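Local atomic coordinates of ARO (armadillo repeats only protein) (Plasmodium falciparum Santa Lucia, PDB entry 5EWP), a protein that probably serves as an armadillo-repeat scaffold in the translocation of rhoptries and their attachment to the apical pole of the parasite. Residues A[93-98]-A[104-109]; A[193-198]-A[240-245]. All blocks are in the same frame, centred on the assembly; numbering follows the deposited sequence.

How the interactions relate
Interactions 1 and 2 are two mainly apolar joints of one right-handed armadillo solenoid, with no hydrogen bond across either, on opposite sides of the chain's centre. Interaction 1 (93-98 with 104-109) joins two helices that follow each other in the sequence, and its centre is about 10 Å from that of the chain. Interaction 2 (193-198 with 240-245), about 19 Å out, brings together helices separated by two others and a small hairpin. The centres of interactions 1 and 2 lie about 28 Å apart. The nearest atoms of interactions 1 and 2 are about 12 Å apart, so they do not touch. Each uses a small alanine to receive branched side chains.

Interaction 1: A[93-98]-A[104-109]; sequences NLLKSH and HAAVVA
Ala106 receives Leu94 and Leu95 against its methyl group, joining two consecutive helices of the armadillo solenoid, 87-95 and 100-113, just across the short turn between them. Its CB meets Leu94 CB at 3.8 Å and Leu95 CD2 at 3.7 Å, so two neighbouring leucines share one small residue. Alanine suits this place because its side chain ends at CB: the two backbones can come close, with 6.1 Å between Leu94 CA and Ala106 CA.

The leucines use different parts of themselves. Leu94 offers the root of its side chain, CB to CB, while its branches stand further off from the alanine methyl. Leu95 points less directly at the other helix and makes its contact with a branch. Its CG lies anti to the carbonyl carbon (chi1 -67°), and with CD1 extended away from CA (chi2 176°) it is CD2 that turns to Ala106. The same Leu95 CD2 reaches Val107 CG2 at 3.7 Å, the two side chains crossing at about a right angle. Val107 meets the leucine with CG2, and its side chain also packs on Met144, Ala147 and Cys148 of helix 142-156.

No hydrogen bond joins the two segments; they bury 165 Å² of surface in all, by apolar contact. In the next shell Leu94 also rests on Ala63 of helix 58-70, and Leu95 on Leu110, one turn beyond Ala106. Further back, His104 ND1 accepts a hydrogen bond from Ala53 N while its ring meets Trp51 edge-to-face, tying helix 100-113 to the loop before helix 58-70. At the turn itself, Ser97 N donates to Leu94 O at 3.0 Å.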
ATOM      1  N   ASN A  93      13.126  -2.472  -3.629  1.00 13.29           N
ATOM      2  CA  ASN A  93      14.089  -3.530  -3.364  1.00 17.07           C
ATOM      3  C   ASN A  93      13.758  -4.278  -2.069  1.00 21.26           C
ATOM      4  O   ASN A  93      13.913  -5.500  -1.983  1.00 17.86           O
ATOM      5  CB  ASN A  93      15.494  -2.948  -3.283  1.00 21.74           C
ATOM      6  CG  ASN A  93      16.550  -4.010  -3.270  1.00 39.31           C
ATOM      7  OD1 ASN A  93      16.539  -4.914  -4.106  1.00 45.72           O
ATOM      8  ND2 ASN A  93      17.474  -3.917  -2.322  1.00 41.32           N
ATOM      9  N   LEU A  94      13.295  -3.549  -1.058  1.00 17.30           N
ATOM     10  CA  LEU A  94      12.923  -4.196   0.212  1.00 17.87           C
ATOM     11  C   LEU A  94      11.688  -5.097   0.026  1.00 18.33           C
ATOM     12  O   LEU A  94      11.526  -6.100   0.708  1.00 15.16           O
ATOM     13  CB  LEU A  94      12.662  -3.141   1.287  1.00 16.27           C
ATOM     14  CG  LEU A  94      13.844  -2.378   1.891  1.00 22.12           C
ATOM     15  CD1 LEU A  94      13.357  -1.454   3.007  1.00 23.06           C
ATOM     16  CD2 LEU A  94      14.837  -3.346   2.446  1.00 27.55           C
ATOM     17  N   LEU A  95      10.830  -4.754  -0.924  1.00 17.57           N
ATOM     18  CA  LEU A  95       9.656  -5.573  -1.208  1.00 17.38           C
ATOM     19  C   LEU A  95      10.043  -6.974  -1.684  1.00 18.40           C
ATOM     20  O   LEU A  95       9.246  -7.905  -1.606  1.00 19.92           O
ATOM     21  CB  LEU A  95       8.772  -4.894  -2.264  1.00 15.93           C
ATOM     22  CG  LEU A  95       8.110  -3.590  -1.819  1.00 11.57           C
ATOM     23  CD1 LEU A  95       7.339  -2.965  -2.992  1.00 13.64           C
ATOM     24  CD2 LEU A  95       7.168  -3.835  -0.647  1.00 16.40           C
ATOM     25  N   LYS A  96      11.264  -7.115  -2.183  1.00 15.08           N
ATOM     26  CA  LYS A  96      11.758  -8.409  -2.671  1.00 20.65           C
ATOM     27  C   LYS A  96      12.276  -9.298  -1.547  1.00 20.12           C
ATOM     28  O   LYS A  96      12.641 -10.466  -1.777  1.00 20.86           O
ATOM     29  CB  LYS A  96      12.871  -8.191  -3.687  1.00 24.57           C
ATOM     30  CG  LYS A  96      12.453  -7.365  -4.894  1.00 32.93           C
ATOM     31  CD  LYS A  96      13.671  -6.952  -5.698  1.00 36.16           C
ATOM     32  CE  LYS A  96      13.285  -6.021  -6.844  1.00 47.18           C
ATOM     33  NZ  LYS A  96      14.485  -5.426  -7.490  1.00 54.93           N
ATOM     34  N   SER A  97      12.324  -8.749  -0.335  1.00 18.17           N
ATOM     35  CA  SER A  97      12.922  -9.460   0.805  1.00 18.98           C
ATOM     36  C   SER A  97      12.042 -10.599   1.328  1.00 20.49           C
ATOM     37  O   SER A  97      10.825 -10.554   1.233  1.00 22.06           O
ATOM     38  CB  SER A  97      13.220  -8.474   1.951  1.00 14.81           C
ATOM     39  OG  SER A  97      13.717  -9.150   3.099  1.00 20.76           O
ATOM     40  N   HIS A  98      12.671 -11.645   1.851  1.00 16.51           N
ATOM     41  CA  HIS A  98      11.933 -12.694   2.563  1.00 22.92           C
ATOM     42  C   HIS A  98      11.843 -12.412   4.065  1.00 23.85           C
ATOM     43  O   HIS A  98      11.396 -13.263   4.857  1.00 21.84           O
ATOM     44  CB  HIS A  98      12.547 -14.061   2.269  1.00 28.27           C
ATOM     45  CG  HIS A  98      12.144 -14.599   0.929  1.00 34.42           C
ATOM     46  ND1 HIS A  98      12.310 -15.920   0.568  1.00 35.46           N
ATOM     47  CD2 HIS A  98      11.565 -13.990  -0.135  1.00 34.80           C
ATOM     48  CE1 HIS A  98      11.854 -16.100  -0.658  1.00 32.48           C
ATOM     49  NE2 HIS A  98      11.397 -14.944  -1.108  1.00 36.42           N
ATOM     50  N   HIS A 104       7.142  -5.307   5.181  1.00 14.50           N
ATOM     51  CA  HIS A 104       6.108  -4.491   5.814  1.00 15.97           C
ATOM     52  C   HIS A 104       6.495  -3.026   5.897  1.00 14.30           C
ATOM     53  O   HIS A 104       5.680  -2.157   5.618  1.00 12.19           O
ATOM     54  CB  HIS A 104       5.799  -5.015   7.209  1.00 15.32           C
ATOM     55  CG  HIS A 104       5.048  -6.306   7.210  1.00 15.84           C
ATOM     56  ND1 HIS A 104       4.776  -7.005   8.368  1.00 16.93           N
ATOM     57  CD2 HIS A 104       4.475  -7.005   6.203  1.00 14.67           C
ATOM     58  CE1 HIS A 104       4.100  -8.099   8.067  1.00 17.59           C
ATOM     59  NE2 HIS A 104       3.892  -8.116   6.760  1.00 15.43           N
ATOM     60  N   ALA A 105       7.737  -2.756   6.279  1.00 13.01           N
ATOM     61  CA  ALA A 105       8.193  -1.380   6.412  1.00 14.14           C
ATOM     62  C   ALA A 105       8.143  -0.665   5.063  1.00 12.49           C
ATOM     63  O   ALA A 105       7.751   0.498   4.990  1.00 13.92           O
ATOM     64  CB  ALA A 105       9.610  -1.338   6.995  1.00 14.43           C
ATOM     65  N   ALA A 106       8.525  -1.375   4.004  1.00 11.39           N
ATOM     66  CA  ALA A 106       8.478  -0.821   2.644  1.00 11.47           C
ATOM     67  C   ALA A 106       7.052  -0.538   2.190  1.00 16.10           C
ATOM     68  O   ALA A 106       6.788   0.490   1.576  1.00 15.39           O
ATOM     69  CB  ALA A 106       9.176  -1.788   1.641  1.00 12.85           C
ATOM     70  N   VAL A 107       6.133  -1.449   2.480  1.00 11.02           N
ATOM     71  CA  VAL A 107       4.732  -1.222   2.153  1.00 15.25           C
ATOM     72  C   VAL A 107       4.180  -0.008   2.903  1.00 16.10           C
ATOM     73  O   VAL A 107       3.534   0.853   2.302  1.00 11.97           O
ATOM     74  CB  VAL A 107       3.877  -2.470   2.480  1.00 14.62           C
ATOM     75  CG1 VAL A 107       2.393  -2.130   2.471  1.00 11.43           C
ATOM     76  CG2 VAL A 107       4.184  -3.583   1.481  1.00 16.70           C
ATOM     77  N   VAL A 108       4.439   0.070   4.208  1.00 15.04           N
ATOM     78  CA  VAL A 108       3.983   1.234   4.971  1.00 11.32           C
ATOM     79  C   VAL A 108       4.564   2.540   4.397  1.00  9.74           C
ATOM     80  O   VAL A 108       3.812   3.504   4.162  1.00 15.13           O
ATOM     81  CB  VAL A 108       4.351   1.111   6.463  1.00 14.59           C
ATOM     82  CG1 VAL A 108       4.022   2.420   7.201  1.00 15.99           C
ATOM     83  CG2 VAL A 108       3.612  -0.084   7.077  1.00 12.68           C
ATOM     84  N   ALA A 109       5.872   2.567   4.136  1.00 11.87           N
ATOM     85  CA  ALA A 109       6.509   3.778   3.579  1.00 13.69           C
ATOM     86  C   ALA A 109       5.885   4.168   2.247  1.00 14.52           C
ATOM     87  O   ALA A 109       5.525   5.328   2.037  1.00 13.28           O
ATOM     88  CB  ALA A 109       8.014   3.588   3.391  1.00 14.25           C
TER

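Interaction 2: A[193-198]-A[240-245]; sequences TQLEAI and AEASNV
Ile198 fits against Ala242 and Ser243 where two helices of the armadillo solenoid, 192-205 and 237-250, run in roughly the same direction. Their local axes are inclined at 32° and approach to 9.9 Å, a gap filled by branched side chains on one helix and small ones on the other.

Ile198 uses both of its arms. CG1 stands anti to the carbonyl carbon (chi1 -68°) and the chain then continues extended, carrying Ile198 CD1 out to Ser243 OG at 3.4 Å and to within 4.0 Å of Ala242 CB. The other arm, Ile198 CG2, lies 3.8 Å from Ala242 O. Leu195, one turn earlier, has CG anti to its backbone N, and chi2 of 48° then brings Leu195 CD1 to Ala242 CB at 3.6 Å. The alanine methyl thus takes a leucine and an isoleucine at once, a shared seat that suits a residue whose side chain ends at CB.

Beyond the pair, Leu228 and Leu246 also cover Ile198. The hydroxyl that Ile198 CD1 touches is already engaged within its own helix, which is consistent with its facing a methyl: Ser243 OG donates a hydrogen bond to Leu239 O.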
ATOM      1  N   THR A 193     -11.936  -2.697   4.649  1.00 31.84           N
ATOM      2  CA  THR A 193     -11.198  -3.072   3.455  1.00 29.96           C
ATOM      3  C   THR A 193     -12.161  -3.352   2.304  1.00 26.60           C
ATOM      4  O   THR A 193     -11.898  -2.961   1.170  1.00 26.64           O
ATOM      5  CB  THR A 193     -10.306  -4.304   3.720  1.00 30.87           C
ATOM      6  OG1 THR A 193      -9.394  -4.004   4.782  1.00 36.76           O
ATOM      7  CG2 THR A 193      -9.521  -4.695   2.476  1.00 30.38           C
ATOM      8  N   GLN A 194     -13.286  -4.000   2.598  1.00 24.74           N
ATOM      9  CA  GLN A 194     -14.283  -4.274   1.567  1.00 24.75           C
ATOM     10  C   GLN A 194     -14.853  -2.990   0.967  1.00 24.64           C
ATOM     11  O   GLN A 194     -14.981  -2.860  -0.255  1.00 24.71           O
ATOM     12  CB  GLN A 194     -15.419  -5.136   2.130  1.00 31.46           C
ATOM     13  CG  GLN A 194     -15.045  -6.592   2.350  1.00 28.82           C
ATOM     14  CD  GLN A 194     -14.260  -6.819   3.633  1.00 30.21           C
ATOM     15  OE1 GLN A 194     -14.059  -5.896   4.422  1.00 30.49           O
ATOM     16  NE2 GLN A 194     -13.815  -8.055   3.848  1.00 28.25           N
ATOM     17  N   LEU A 195     -15.192  -2.044   1.833  1.00 22.28           N
ATOM     18  CA  LEU A 195     -15.741  -0.773   1.394  1.00 23.54           C
ATOM     19  C   LEU A 195     -14.714   0.003   0.579  1.00 21.62           C
ATOM     20  O   LEU A 195     -15.050   0.591  -0.452  1.00 27.13           O
ATOM     21  CB  LEU A 195     -16.219   0.048   2.587  1.00 30.56           C
ATOM     22  CG  LEU A 195     -16.845   1.401   2.237  1.00 34.18           C
ATOM     23  CD1 LEU A 195     -17.870   1.273   1.131  1.00 35.73           C
ATOM     24  CD2 LEU A 195     -17.501   1.972   3.479  1.00 37.31           C
ATOM     25  N   GLU A 196     -13.462  -0.006   1.033  1.00 22.12           N
ATOM     26  CA  GLU A 196     -12.408   0.698   0.296  1.00 26.29           C
ATOM     27  C   GLU A 196     -12.212   0.079  -1.087  1.00 24.82           C
ATOM     28  O   GLU A 196     -12.022   0.789  -2.077  1.00 20.68           O
ATOM     29  CB  GLU A 196     -11.098   0.696   1.093  1.00 26.17           C
ATOM     30  CG  GLU A 196     -11.184   1.505   2.381  1.00 30.52           C
ATOM     31  CD  GLU A 196      -9.946   1.389   3.254  1.00 40.64           C
ATOM     32  OE1 GLU A 196      -8.975   0.709   2.847  1.00 33.59           O
ATOM     33  OE2 GLU A 196      -9.952   1.971   4.361  1.00 44.07           O
ATOM     34  N   ALA A 197     -12.306  -1.245  -1.159  1.00 21.20           N
ATOM     35  CA  ALA A 197     -12.137  -1.940  -2.425  1.00 22.40           C
ATOM     36  C   ALA A 197     -13.247  -1.578  -3.424  1.00 22.47           C
ATOM     37  O   ALA A 197     -13.002  -1.517  -4.618  1.00 22.02           O
ATOM     38  CB  ALA A 197     -12.083  -3.458  -2.193  1.00 20.62           C
ATOM     39  N   ILE A 198     -14.460  -1.334  -2.938  1.00 22.58           N
ATOM     40  CA  ILE A 198     -15.538  -0.863  -3.802  1.00 21.15           C
ATOM     41  C   ILE A 198     -15.113   0.445  -4.459  1.00 23.31           C
ATOM     42  O   ILE A 198     -15.211   0.613  -5.673  1.00 24.07           O
ATOM     43  CB  ILE A 198     -16.841  -0.630  -3.031  1.00 25.28           C
ATOM     44  CG1 ILE A 198     -17.418  -1.956  -2.544  1.00 28.24           C
ATOM     45  CG2 ILE A 198     -17.871   0.082  -3.922  1.00 28.28           C
ATOM     46  CD1 ILE A 198     -18.584  -1.789  -1.593  1.00 27.85           C
ATOM     47  N   ALA A 240     -23.600  -1.134   2.346  1.00 55.55           N
ATOM     48  CA  ALA A 240     -24.716  -1.707   1.603  1.00 56.25           C
ATOM     49  C   ALA A 240     -25.088  -0.809   0.435  1.00 51.16           C
ATOM     50  O   ALA A 240     -25.335  -1.281  -0.681  1.00 51.13           O
ATOM     51  CB  ALA A 240     -25.895  -1.917   2.510  1.00 58.03           C
ATOM     52  N   GLU A 241     -25.132   0.495   0.699  1.00 51.16           N
ATOM     53  CA  GLU A 241     -25.376   1.473  -0.353  1.00 51.55           C
ATOM     54  C   GLU A 241     -24.288   1.494  -1.427  1.00 49.32           C
ATOM     55  O   GLU A 241     -24.603   1.501  -2.615  1.00 42.52           O
ATOM     56  CB  GLU A 241     -25.534   2.875   0.265  1.00 56.77           C
ATOM     57  N   ALA A 242     -23.022   1.511  -1.010  1.00 47.62           N
ATOM     58  CA  ALA A 242     -21.904   1.558  -1.950  1.00 42.96           C
ATOM     59  C   ALA A 242     -21.899   0.321  -2.838  1.00 42.40           C
ATOM     60  O   ALA A 242     -21.678   0.409  -4.053  1.00 39.46           O
ATOM     61  CB  ALA A 242     -20.581   1.687  -1.208  1.00 37.47           C
ATOM     62  N   SER A 243     -22.174  -0.825  -2.220  1.00 46.44           N
ATOM     63  CA  SER A 243     -22.234  -2.099  -2.930  1.00 44.91           C
ATOM     64  C   SER A 243     -23.348  -2.084  -3.955  1.00 49.03           C
ATOM     65  O   SER A 243     -23.161  -2.504  -5.098  1.00 46.33           O
ATOM     66  CB  SER A 243     -22.442  -3.253  -1.953  1.00 46.69           C
ATOM     67  OG  SER A 243     -21.602  -3.116  -0.819  1.00 51.73           O
ATOM     68  N   ASN A 244     -24.506  -1.582  -3.541  1.00 55.89           N
ATOM     69  CA  ASN A 244     -25.634  -1.431  -4.447  1.00 58.61           C
ATOM     70  C   ASN A 244     -25.282  -0.560  -5.646  1.00 54.15           C
ATOM     71  O   ASN A 244     -25.587  -0.913  -6.785  1.00 54.16           O
ATOM     72  CB  ASN A 244     -26.843  -0.847  -3.710  1.00 63.18           C
ATOM     73  CG  ASN A 244     -28.140  -1.031  -4.480  1.00 64.56           C
ATOM     74  OD1 ASN A 244     -28.336  -2.040  -5.161  1.00 62.82           O
ATOM     75  ND2 ASN A 244     -29.035  -0.055  -4.372  1.00 64.33           N
ATOM     76  N   VAL A 245     -24.625   0.567  -5.381  1.00 51.98           N
ATOM     77  CA  VAL A 245     -24.251   1.516  -6.428  1.00 49.02           C
ATOM     78  C   VAL A 245     -23.323   0.914  -7.486  1.00 46.91           C
ATOM     79  O   VAL A 245     -23.574   1.056  -8.687  1.00 43.14           O
ATOM     80  CB  VAL A 245     -23.577   2.766  -5.829  1.00 49.57           C
ATOM     81  CG1 VAL A 245     -22.989   3.640  -6.926  1.00 44.23           C
ATOM     82  CG2 VAL A 245     -24.576   3.557  -4.995  1.00 56.32           C
TER